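Side-chain contacts in putative oxidoreductase (Bacteroides fragilis NCTC 9343, PDB 3EOF), which binds flavin mononucleotide between the subunits of a dimer and probably acts as an oxidoreductase of the nitroreductase family: residues P22-L25 with N26-E30; S36-G40 with M41-S45; Q139-I142 with D143-L147; L172-E175 with G176-E180; E235-L238 with K239-R243. All coordinates share one frame; numbering follows the deposited sequence. Where two conformers were deposited one is given.

Contact 1. Residues P22-L25 with N26-E30; sequences PDLL and NDLLE
Pro-22 opens the helix 22-32 and hands its carbonyl to Asn-26: N of Asn-26 lies 2.8 Å from O of Pro-22, nearly in line with the C=O. Proline suits this first turn, where its missing N-H costs no helical bond. The amide of Asn-26 folds back beside the same carbonyl, but at a poor angle, so it is the backbone N that makes the hydrogen bond. Asp-23, at the solvent side, offers O to N of Asp-27 at 2.9 Å. Leu-24 follows, bonding through O to N of Leu-28, while its CD1 lies 4.0 Å from CG of Leu-28 as the two side chains cross at a slant. Leu-25 is buried. With CG swung anti to the backbone N (chi1 -167°), it lies side by side with Leu-29, CG of Leu-25 3.8 Å from CD1 of Leu-29, both pointing the same way. These two leucines continue onto Phe-117 of helix 100-123 and onto Val-48 of strand 44-49. Asn-26 and Asp-27 pack on Ile-178 and Met-3 of the second subunit. The chemistry is that of an amphipathic helix: backbone bonds satisfy the polar main chain, and leucines spaced four apart supply an apolar stripe for the core.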
# COMPACT_ATOMS: atom_id res chain seq x y z
N PRO A 22 -13.20 11.17 19.06
CA PRO A 22 -13.70 9.95 18.40
C PRO A 22 -14.50 10.27 17.11
O PRO A 22 -14.30 9.62 16.10
CB PRO A 22 -14.58 9.30 19.48
CG PRO A 22 -14.01 9.80 20.78
CD PRO A 22 -13.55 11.21 20.49
N ASP A 23 -15.39 11.27 17.14
CA ASP A 23 -16.18 11.62 15.94
C ASP A 23 -15.28 11.80 14.72
O ASP A 23 -15.53 11.23 13.65
CB ASP A 23 -17.06 12.87 16.13
CG ASP A 23 -18.33 12.62 16.99
OD1 ASP A 23 -18.48 11.51 17.53
OD2 ASP A 23 -19.18 13.56 17.13
N LEU A 24 -14.21 12.58 14.90
CA LEU A 24 -13.25 12.88 13.81
C LEU A 24 -12.42 11.66 13.41
O LEU A 24 -12.37 11.32 12.24
CB LEU A 24 -12.34 14.10 14.15
CG LEU A 24 -11.31 14.49 13.06
CD1 LEU A 24 -12.02 14.78 11.74
CD2 LEU A 24 -10.46 15.66 13.49
N LEU A 25 -11.74 11.03 14.36
CA LEU A 25 -11.00 9.82 14.03
C LEU A 25 -11.91 8.77 13.32
O LEU A 25 -11.56 8.24 12.29
CB LEU A 25 -10.32 9.21 15.27
CG LEU A 25 -9.31 8.16 14.89
CD1 LEU A 25 -8.08 8.70 14.09
CD2 LEU A 25 -8.85 7.43 16.17
N ASN A 26 -13.07 8.48 13.87
CA ASN A 26 -13.95 7.50 13.27
C ASN A 26 -14.46 7.92 11.91
O ASN A 26 -14.65 7.08 11.06
CB ASN A 26 -15.12 7.17 14.17
CG ASN A 26 -14.73 6.40 15.43
OD1 ASN A 26 -13.70 5.70 15.48
ND2 ASN A 26 -15.55 6.53 16.45
N ASP A 27 -14.68 9.22 11.71
CA ASP A 27 -15.17 9.71 10.41
C ASP A 27 -14.08 9.55 9.34
O ASP A 27 -14.35 9.09 8.25
CB ASP A 27 -15.64 11.15 10.52
CG ASP A 27 -16.57 11.58 9.37
OD1 ASP A 27 -17.20 10.72 8.70
OD2 ASP A 27 -16.71 12.81 9.17
N LEU A 28 -12.84 9.92 9.69
CA LEU A 28 -11.69 9.75 8.82
C LEU A 28 -11.48 8.28 8.49
O LEU A 28 -11.32 7.95 7.35
CB LEU A 28 -10.41 10.30 9.49
CG LEU A 28 -10.34 11.82 9.69
CD1 LEU A 28 -9.12 12.16 10.57
CD2 LEU A 28 -10.30 12.50 8.35
N LEU A 29 -11.48 7.41 9.50
CA LEU A 29 -11.35 5.97 9.27
C LEU A 29 -12.52 5.43 8.42
O LEU A 29 -12.27 4.81 7.40
CB LEU A 29 -11.17 5.22 10.58
CG LEU A 29 -9.83 5.40 11.32
CD1 LEU A 29 -9.97 5.03 12.75
CD2 LEU A 29 -8.69 4.62 10.66
N GLU A 30 -13.76 5.75 8.76
CA GLU A 30 -14.88 5.24 7.99
C GLU A 30 -14.74 5.61 6.52
O GLU A 30 -15.01 4.80 5.64
CB GLU A 30 -16.21 5.76 8.53
CG GLU A 30 -17.41 5.11 7.86
CD GLU A 30 -18.74 5.57 8.40
OE1 GLU A 30 -18.80 6.42 9.31
OE2 GLU A 30 -19.75 5.05 7.91

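Contact 2. Residues S36-G40 with M41-S45; sequences STMGG and MQLYS. With FMN (flavin mononucleotide), chain D.
The chain turns tightly through Gly-39 and Gly-40, both at positive phi, and the turn is closed by N of Met-41 bonding to O of Met-38 at 3.0 Å, from above the carbonyl plane. Glycine suits both places because positive phi is easy for a residue without a CB. Thr-37 carries the side-chain part of the closure. Its OG1, placed anti to the backbone N (chi1 167°), accepts the N-H of Gln-42 at 2.7 Å, and the same hydroxyl is hydrogen-bonded to OD2 of Asp-109. The methyl CG2 lies 4.2 Å from CG of Gln-42. Met-38 and Met-41 run side by side in the same direction, with CE of Met-38 3.7 Å from SE of Met-41; the same CE meets CD1 of Leu-43, approaching that side chain obliquely. Methionine's long unbranched chain, here with selenium in place of sulfur, suits such irregular apolar ground. The buried amide of Gln-42 is used at both ends: NE2 donates to OH of Tyr-44 at 2.8 Å, the oxygen lying in the plane of the Gln-42 amide, while OE1 accepts a hydrogen bond from a water that also donates to O of Gly-40, and another from N of Leu-172 of the second subunit. N of Thr-37 donates to O3' of the flavin mononucleotide at 3.1 Å. Arg-9 and Arg-171 of the second subunit also hydrogen-bond to the cofactor, so the site is shared between chains. The result is a loop fixed at Thr-37, whose backbone N holds the ribityl chain while its hydroxyl, bonded also to Asp-109, holds the turn.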
# COMPACT_ATOMS: atom_id res chain seq x y z
N SER A 36 -10.31 1.34 -2.37
CA SER A 36 -10.54 0.12 -3.13
C SER A 36 -10.10 -1.01 -2.30
O SER A 36 -9.12 -0.87 -1.52
CB SER A 36 -9.75 0.13 -4.42
OG SER A 36 -10.21 1.18 -5.22
N THR A 37 -10.84 -2.10 -2.40
CA THR A 37 -10.55 -3.31 -1.64
C THR A 37 -10.84 -4.52 -2.51
O THR A 37 -11.84 -4.54 -3.18
CB THR A 37 -11.36 -3.39 -0.33
OG1 THR A 37 -11.26 -4.71 0.18
CG2 THR A 37 -12.82 -3.03 -0.57
N MSE A 38 -9.95 -5.52 -2.48
CA MSE A 38 -10.08 -6.72 -3.31
C MSE A 38 -11.33 -7.45 -2.99
O MSE A 38 -11.54 -7.84 -1.83
CB MSE A 38 -8.93 -7.67 -3.07
CG MSE A 38 -8.94 -8.84 -4.02
SE MSE A 38 -7.46 -10.04 -3.52
CE MSE A 38 -8.49 -11.29 -2.47
N GLY A 39 -12.13 -7.65 -4.02
CA GLY A 39 -13.42 -8.31 -3.91
C GLY A 39 -14.42 -7.63 -3.00
O GLY A 39 -15.45 -8.19 -2.70
N GLY A 40 -14.13 -6.39 -2.60
CA GLY A 40 -14.97 -5.67 -1.66
C GLY A 40 -14.90 -6.31 -0.29
O GLY A 40 -15.77 -6.09 0.56
N MSE A 41 -13.81 -7.03 -0.04
CA MSE A 41 -13.67 -7.84 1.15
C MSE A 41 -13.19 -7.13 2.39
O MSE A 41 -13.45 -7.60 3.47
CB MSE A 41 -12.72 -8.98 0.86
CG MSE A 41 -13.22 -9.90 -0.22
SE MSE A 41 -11.83 -11.04 -0.87
CE MSE A 41 -11.90 -12.48 0.40
N GLN A 42 -12.48 -6.02 2.21
CA GLN A 42 -11.91 -5.24 3.31
C GLN A 42 -11.01 -6.09 4.15
O GLN A 42 -11.33 -6.42 5.28
CB GLN A 42 -12.98 -4.59 4.19
CG GLN A 42 -13.86 -3.69 3.42
CD GLN A 42 -14.79 -2.92 4.29
OE1 GLN A 42 -15.96 -3.28 4.41
NE2 GLN A 42 -14.29 -1.83 4.90
N LEU A 43 -9.83 -6.38 3.63
CA LEU A 43 -8.90 -7.29 4.30
C LEU A 43 -7.92 -6.65 5.30
O LEU A 43 -6.68 -6.89 5.27
CB LEU A 43 -8.13 -8.04 3.21
CG LEU A 43 -8.96 -8.79 2.18
CD1 LEU A 43 -8.09 -9.20 0.97
CD2 LEU A 43 -9.66 -9.95 2.82
N TYR A 44 -8.50 -5.90 6.23
CA TYR A 44 -7.74 -5.14 7.19
C TYR A 44 -8.53 -4.89 8.45
O TYR A 44 -9.77 -4.99 8.48
CB TYR A 44 -7.38 -3.76 6.59
CG TYR A 44 -8.53 -3.05 5.89
CD1 TYR A 44 -9.45 -2.31 6.60
CD2 TYR A 44 -8.73 -3.16 4.52
CE1 TYR A 44 -10.52 -1.68 5.98
CE2 TYR A 44 -9.83 -2.54 3.89
CZ TYR A 44 -10.69 -1.78 4.64
OH TYR A 44 -11.75 -1.13 4.06
N SER A 45 -7.79 -4.57 9.49
CA SER A 45 -8.32 -4.11 10.74
C SER A 45 -7.38 -3.00 11.13
O SER A 45 -6.24 -2.97 10.71
CB SER A 45 -8.31 -5.20 11.81
OG SER A 45 -9.36 -6.10 11.57
N1 FMN D . -11.53 -4.65 -9.71
C2 FMN D . -11.65 -5.37 -10.90
O2 FMN D . -12.63 -5.24 -11.66
N3 FMN D . -10.69 -6.30 -11.25
C4 FMN D . -9.56 -6.53 -10.47
O4 FMN D . -8.58 -7.01 -11.07
C4A FMN D . -9.41 -5.80 -9.26
N5 FMN D . -8.30 -5.99 -8.41
C5A FMN D . -8.15 -5.24 -7.23
C6 FMN D . -7.03 -5.44 -6.41
C7 FMN D . -6.82 -4.71 -5.24
C7M FMN D . -5.39 -4.39 -4.87
C8 FMN D . -7.81 -3.78 -4.87
C8M FMN D . -7.45 -2.75 -3.86
C9 FMN D . -8.94 -3.58 -5.67
C9A FMN D . -9.13 -4.30 -6.87
N10 FMN D . -10.26 -4.10 -7.71
C10 FMN D . -10.41 -4.85 -8.89
C1' FMN D . -11.38 -3.19 -7.34
C2' FMN D . -12.22 -3.86 -6.26
O2' FMN D . -12.85 -5.02 -6.78
C3' FMN D . -13.20 -2.82 -5.71
O3' FMN D . -12.47 -1.83 -5.00
C4' FMN D . -14.28 -3.41 -4.81
O4' FMN D . -15.30 -4.01 -5.60
C5' FMN D . -14.96 -2.35 -3.97
O5' FMN D . -15.51 -1.44 -4.89
P FMN D . -15.34 0.18 -4.81
O1P FMN D . -15.80 0.65 -3.46
O2P FMN D . -16.25 0.79 -5.86
O3P FMN D . -13.87 0.50 -5.06
O HOH W 1 -16.65 -5.69 2.99

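Contact 3. Residues Q139-I142 with D143-L147; sequences QMII and DALHL
Gln-139 reaches over one helical turn to Asp-143, and NE2 of Gln-139 donates to OD1 of Asp-143 at 2.9 Å with an N-H...O angle of 159°. The bond lies in the plane of the amide, but it meets the carboxylate from above, 41° out of its plane. A bend at chi2 (61°) turns the glutamine tail forward along the helix, toward the next turn. The other end of the amide, OE1, accepts from NE of Arg-243, so both poles of Gln-139 are used; a residue with a donor and an acceptor suits a place between a carboxylate and a guanidinium. In the backbone, O of Gln-139, Met-140 and Ile-141 take the N-H of Asp-143, Ala-144 and Leu-145. At the C-terminal end, His-146 adopts positive phi and N of Leu-147 bonds O of Ile-142 at 3.0 Å, in the carbonyl plane on a lone pair. On the apolar flank, CG2 of Ile-141 lies 3.7 Å from CD1 of Leu-145, the side chains side by side, whereas Ile-142 and Leu-147 cross at about a right angle. These branched residues suit the buried flank, while Asp-143 suits the exposed one. Ile-141 and Leu-145 rest on Thr-76 of strand 73-80, Ile-142 and Leu-147 on Pro-153 of strand 151-160, and Ala-144 on helix 52-58, which places helix 138-145 over the central sheet.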
# COMPACT_ATOMS: atom_id res chain seq x y z
N GLN A 139 6.44 -9.11 15.59
CA GLN A 139 6.04 -9.96 16.70
C GLN A 139 5.64 -9.18 17.93
O GLN A 139 4.67 -9.53 18.57
CB GLN A 139 7.12 -10.97 17.05
CG GLN A 139 6.59 -12.08 18.04
CD GLN A 139 5.43 -12.88 17.45
OE1 GLN A 139 5.58 -13.44 16.38
NE2 GLN A 139 4.28 -12.92 18.14
N MSE A 140 6.37 -8.12 18.26
CA MSE A 140 6.11 -7.30 19.45
C MSE A 140 4.80 -6.58 19.33
O MSE A 140 4.10 -6.38 20.29
CB MSE A 140 7.21 -6.27 19.65
CG MSE A 140 8.57 -6.88 20.07
SE MSE A 140 9.96 -5.51 20.24
CE MSE A 140 9.38 -4.66 21.73
N ILE A 141 4.48 -6.14 18.15
CA ILE A 141 3.21 -5.46 17.90
C ILE A 141 2.14 -6.52 18.00
O ILE A 141 1.11 -6.30 18.59
CB ILE A 141 3.24 -4.77 16.54
CG1 ILE A 141 4.31 -3.68 16.58
CG2 ILE A 141 1.89 -4.14 16.19
CD1 ILE A 141 4.65 -3.07 15.24
N ILE A 142 2.39 -7.72 17.44
CA ILE A 142 1.42 -8.81 17.55
C ILE A 142 1.09 -9.13 19.01
O ILE A 142 -0.08 -9.28 19.35
CB ILE A 142 1.88 -10.06 16.81
CG1 ILE A 142 1.78 -9.80 15.29
CG2 ILE A 142 1.07 -11.28 17.26
CD1 ILE A 142 2.70 -10.72 14.48
N ASP A 143 2.12 -9.27 19.84
CA ASP A 143 1.94 -9.55 21.22
C ASP A 143 1.23 -8.37 21.90
O ASP A 143 0.30 -8.56 22.69
CB ASP A 143 3.32 -9.78 21.89
CG ASP A 143 4.06 -10.98 21.36
OD1 ASP A 143 3.42 -11.86 20.75
OD2 ASP A 143 5.29 -11.07 21.58
N ALA A 144 1.63 -7.15 21.57
CA ALA A 144 1.08 -5.97 22.25
C ALA A 144 -0.40 -5.77 22.00
O ALA A 144 -1.15 -5.50 22.96
CB ALA A 144 1.88 -4.70 21.89
N LEU A 145 -0.81 -5.96 20.75
CA LEU A 145 -2.18 -5.70 20.33
C LEU A 145 -3.02 -6.97 20.26
O LEU A 145 -4.19 -6.93 19.88
CB LEU A 145 -2.20 -4.99 18.98
CG LEU A 145 -1.31 -3.74 18.90
CD1 LEU A 145 -1.40 -3.10 17.56
CD2 LEU A 145 -1.64 -2.75 20.03
N HIS A 146 -2.42 -8.09 20.66
CA HIS A 146 -3.13 -9.35 20.65
C HIS A 146 -3.71 -9.73 19.28
O HIS A 146 -4.85 -10.18 19.18
CB HIS A 146 -4.24 -9.33 21.72
CG HIS A 146 -3.73 -9.01 23.09
ND1 HIS A 146 -4.05 -7.86 23.76
CD2 HIS A 146 -2.85 -9.68 23.88
CE1 HIS A 146 -3.43 -7.84 24.93
NE2 HIS A 146 -2.69 -8.94 25.02
N LEU A 147 -2.88 -9.60 18.25
CA LEU A 147 -3.27 -9.91 16.88
C LEU A 147 -3.17 -11.42 16.72
O LEU A 147 -2.10 -12.02 16.95
CB LEU A 147 -2.37 -9.18 15.89
CG LEU A 147 -2.24 -7.67 16.11
CD1 LEU A 147 -1.29 -7.19 15.04
CD2 LEU A 147 -3.60 -6.99 16.06

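Contact 4. Residues L172-E175 with G176-E180; sequences LPIE and GIIHE
Ile-178 lies alongside Ile-174, the two side chains pointing the same way across a turn of 3-10 type, and its side chain can be followed outward. CB of Ile-178 sits 3.4 Å from O of Ile-174, and CG1 is equally near that oxygen. CD1 still lies 3.8 Å from that oxygen but also reaches the side chain, 4.0 Å from CB and from CD1 of Ile-174. The torsion of Ile-174 aids this: CG1 lies between the backbone N and the carbonyl carbon (chi1 68°), which runs the chain beside its partner. Branched isoleucines suit the place, giving a broad apolar flank to a short, sharply bent segment. The carbonyl of Ile-174 is held twice, by N of Ile-178 at 3.0 Å nearly in line and by N of Ile-177 at 3.1 Å from well above the carbonyl plane. One residue earlier, N of Gly-176 bonds O of Pro-173. Water 2 donates to O of Glu-175 and O of Ile-178, bridging the turn to the strand. Strand 178-180 pairs in a parallel ladder with a strand of the second subunit, and Ile-178 packs on Val-48 of that subunit. In sum, the turn is closed largely by its own main-chain bonds and a bridging water, and presents isoleucines to the neighbouring subunit.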
# COMPACT_ATOMS: atom_id res chain seq x y z
N LEU A 172 12.56 13.44 -6.22
CA LEU A 172 13.27 13.35 -7.47
C LEU A 172 12.47 13.98 -8.59
O LEU A 172 11.25 14.09 -8.49
CB LEU A 172 13.55 11.88 -7.85
CG LEU A 172 14.52 11.12 -6.95
CD1 LEU A 172 14.53 9.63 -7.30
CD2 LEU A 172 15.88 11.72 -7.01
N PRO A 173 13.16 14.42 -9.65
CA PRO A 173 12.47 14.90 -10.86
C PRO A 173 11.55 13.77 -11.34
O PRO A 173 11.94 12.63 -11.31
CB PRO A 173 13.62 15.14 -11.84
CG PRO A 173 14.83 15.32 -10.99
CD PRO A 173 14.63 14.50 -9.79
N ILE A 174 10.34 14.08 -11.77
CA ILE A 174 9.40 13.03 -12.14
C ILE A 174 9.85 12.17 -13.31
O ILE A 174 9.39 11.04 -13.46
CB ILE A 174 7.95 13.55 -12.32
CG1 ILE A 174 7.83 14.45 -13.54
CG2 ILE A 174 7.50 14.21 -10.99
CD1 ILE A 174 6.41 14.82 -13.84
N GLU A 175 10.71 12.73 -14.15
CA GLU A 175 11.32 11.99 -15.24
C GLU A 175 12.19 10.83 -14.72
O GLU A 175 12.53 9.93 -15.48
CB GLU A 175 12.12 12.92 -16.20
CG GLU A 175 12.77 14.15 -15.54
CD GLU A 175 11.72 15.24 -15.16
OE1 GLU A 175 10.88 15.63 -16.01
OE2 GLU A 175 11.72 15.70 -14.02
N GLY A 176 12.54 10.83 -13.43
CA GLY A 176 13.32 9.76 -12.86
C GLY A 176 12.46 8.63 -12.28
O GLY A 176 12.96 7.57 -11.91
N ILE A 177 11.15 8.85 -12.27
CA ILE A 177 10.21 7.88 -11.72
C ILE A 177 9.30 7.30 -12.76
O ILE A 177 9.03 6.12 -12.76
CB ILE A 177 9.36 8.54 -10.66
CG1 ILE A 177 10.24 8.96 -9.49
CG2 ILE A 177 8.21 7.61 -10.21
CD1 ILE A 177 9.53 9.82 -8.56
N ILE A 178 8.82 8.15 -13.63
CA ILE A 178 7.91 7.80 -14.66
C ILE A 178 8.64 7.23 -15.88
O ILE A 178 9.63 7.79 -16.33
CB ILE A 178 7.11 9.03 -15.07
CG1 ILE A 178 6.33 9.59 -13.87
CG2 ILE A 178 6.11 8.71 -16.20
CD1 ILE A 178 5.62 10.94 -14.20
N HIS A 179 8.14 6.10 -16.39
CA HIS A 179 8.67 5.47 -17.58
C HIS A 179 7.54 5.39 -18.60
O HIS A 179 6.44 4.98 -18.26
CB HIS A 179 9.15 4.09 -17.26
CG HIS A 179 10.19 4.05 -16.19
ND1 HIS A 179 11.52 3.82 -16.45
CD2 HIS A 179 10.08 4.16 -14.85
CE1 HIS A 179 12.19 3.79 -15.31
NE2 HIS A 179 11.33 4.04 -14.33
N GLU A 180 7.80 5.84 -19.83
CA GLU A 180 6.79 5.76 -20.89
C GLU A 180 6.84 4.42 -21.62
O GLU A 180 7.80 4.15 -22.33
CB GLU A 180 6.99 6.86 -21.94
CG GLU A 180 6.69 8.26 -21.47
CD GLU A 180 6.91 9.29 -22.57
OE1 GLU A 180 7.06 8.87 -23.76
OE2 GLU A 180 6.93 10.50 -22.23
O HOH W 2 12.48 7.32 -15.20

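Contact 5. Residues E235-L238 with K239-R243; sequences ENLL and KVLRR
This is helical packing between residues one turn apart near the C-terminal end of helix 227-243, the last helix of the chain, which lies against helix 138-145 and strand 151-160. The main chain supplies a regular run of i to i+4 helical hydrogen bonds: O of Glu-235, Asn-236, Leu-237 and Leu-238 accept in turn from N of Lys-239, Val-240, Leu-241 and Arg-242. Along the buried side, Leu-237 and Leu-241 lie side by side and point the same way, CG of Leu-237 4.2 Å from CD1 of Leu-241. Leu-241 is turned with CG beside its own backbone N (chi1 -81°), which lays CD1 close to O of Leu-237 at 3.4 Å. Both leucines touch Phe-152, and so does Val-240, a compact residue that also packs on Ile-142. CG2 of Val-240 comes within 3.8 Å of OD1 of Asn-236, the two side chains set aslant. That oxygen has a polar partner of its own: water 3 donates to OD1 of Asn-236 at 2.7 Å, and the same water is weakly bonded to NH2 of Arg-243. Arginine suits this position because its long chain can span from the helix to the water. Arg-242 folds so that O of Leu-238 lies over the centre of one guanidinium face, 4.1 Å above its plane, while its NE donates to O of Asp-248. Such a helix has two characters, aliphatic toward the sheet and charged toward solvent, and its arginines tie it to the chain terminus and to helix 138-145.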
# COMPACT_ATOMS: atom_id res chain seq x y z
N GLU A 235 14.24 -12.68 7.03
CA GLU A 235 14.06 -13.93 7.68
C GLU A 235 13.04 -13.82 8.79
O GLU A 235 12.18 -14.70 8.94
CB GLU A 235 15.40 -14.49 8.22
CG GLU A 235 16.36 -15.03 7.12
CD GLU A 235 15.68 -16.07 6.20
OE1 GLU A 235 15.18 -17.09 6.72
OE2 GLU A 235 15.65 -15.85 4.97
N ASN A 236 13.14 -12.74 9.56
CA ASN A 236 12.19 -12.51 10.66
C ASN A 236 10.74 -12.42 10.09
O ASN A 236 9.78 -12.95 10.66
CB ASN A 236 12.56 -11.23 11.45
CG ASN A 236 11.59 -10.95 12.58
OD1 ASN A 236 11.43 -11.79 13.41
ND2 ASN A 236 10.88 -9.82 12.56
N LEU A 237 10.61 -11.80 8.94
CA LEU A 237 9.32 -11.63 8.30
C LEU A 237 8.71 -12.97 7.95
O LEU A 237 7.51 -13.18 8.13
CB LEU A 237 9.52 -10.80 7.06
CG LEU A 237 8.37 -10.22 6.27
CD1 LEU A 237 7.32 -9.54 7.17
CD2 LEU A 237 8.99 -9.21 5.26
N LEU A 238 9.53 -13.89 7.45
CA LEU A 238 9.06 -15.21 7.08
C LEU A 238 8.63 -15.94 8.32
O LEU A 238 7.57 -16.52 8.32
CB LEU A 238 10.13 -16.00 6.32
CG LEU A 238 10.49 -15.44 4.94
CD1 LEU A 238 11.72 -16.14 4.39
CD2 LEU A 238 9.33 -15.59 4.05
N LYS A 239 9.43 -15.86 9.39
CA LYS A 239 9.07 -16.46 10.65
C LYS A 239 7.74 -15.96 11.21
O LYS A 239 6.93 -16.75 11.69
CB LYS A 239 10.18 -16.23 11.69
CG LYS A 239 11.44 -17.02 11.43
CD LYS A 239 12.51 -16.74 12.52
CE LYS A 239 13.76 -17.59 12.28
NZ LYS A 239 14.87 -17.34 13.29
N VAL A 240 7.52 -14.66 11.18
CA VAL A 240 6.32 -14.08 11.76
C VAL A 240 5.12 -14.36 10.87
O VAL A 240 4.02 -14.63 11.38
CB VAL A 240 6.49 -12.58 12.06
CG1 VAL A 240 5.22 -11.99 12.68
CG2 VAL A 240 7.65 -12.39 13.01
N LEU A 241 5.33 -14.35 9.56
CA LEU A 241 4.23 -14.67 8.64
C LEU A 241 3.78 -16.12 8.88
O LEU A 241 2.59 -16.42 8.89
CB LEU A 241 4.69 -14.49 7.20
CG LEU A 241 4.71 -13.10 6.59
CD1 LEU A 241 5.57 -13.17 5.32
CD2 LEU A 241 3.31 -12.64 6.29
N ARG A 242 4.75 -17.00 9.15
CA ARG A 242 4.47 -18.41 9.42
C ARG A 242 3.63 -18.53 10.71
O ARG A 242 2.57 -19.17 10.75
CB ARG A 242 5.81 -19.16 9.55
CG ARG A 242 5.68 -20.65 9.90
CD ARG A 242 6.98 -21.47 9.59
NE ARG A 242 7.53 -21.14 8.25
CZ ARG A 242 8.71 -20.54 8.01
NH1 ARG A 242 9.55 -20.22 9.00
NH2 ARG A 242 9.06 -20.30 6.75
N ARG A 243 4.09 -17.84 11.74
CA ARG A 243 3.50 -17.85 13.06
C ARG A 243 2.07 -17.33 12.96
O ARG A 243 1.16 -17.79 13.66
CB ARG A 243 4.38 -16.98 13.95
CG ARG A 243 4.64 -17.54 15.31
CD ARG A 243 6.15 -17.47 15.64
NE ARG A 243 6.67 -16.11 15.80
CZ ARG A 243 7.97 -15.78 15.88
NH1 ARG A 243 8.94 -16.69 15.77
NH2 ARG A 243 8.31 -14.50 16.04
O HOH W 3 9.89 -12.31 15.58

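All five contacts are local and follow in series along the chain, so none nests within or crosses another. Contact 1 spans one helical turn of helix 22-32; contact 2 then closes the flavin-binding turn that leads into strand 44-49. Contact 3 finishes helix 138-145 over the sheet, and contact 4 closes the short turn before strand 178-180, its centre about 39 Å from that of contact 3. Contact 5 belongs to the last helix and returns to contact 3, which it touches through Arg-243 with Gln-139 and Val-240 with Ile-142. Every contact reaches the second subunit; contact 4 meets the other chain's copies of contacts 1 and 2, so it forms part of the dimer interface.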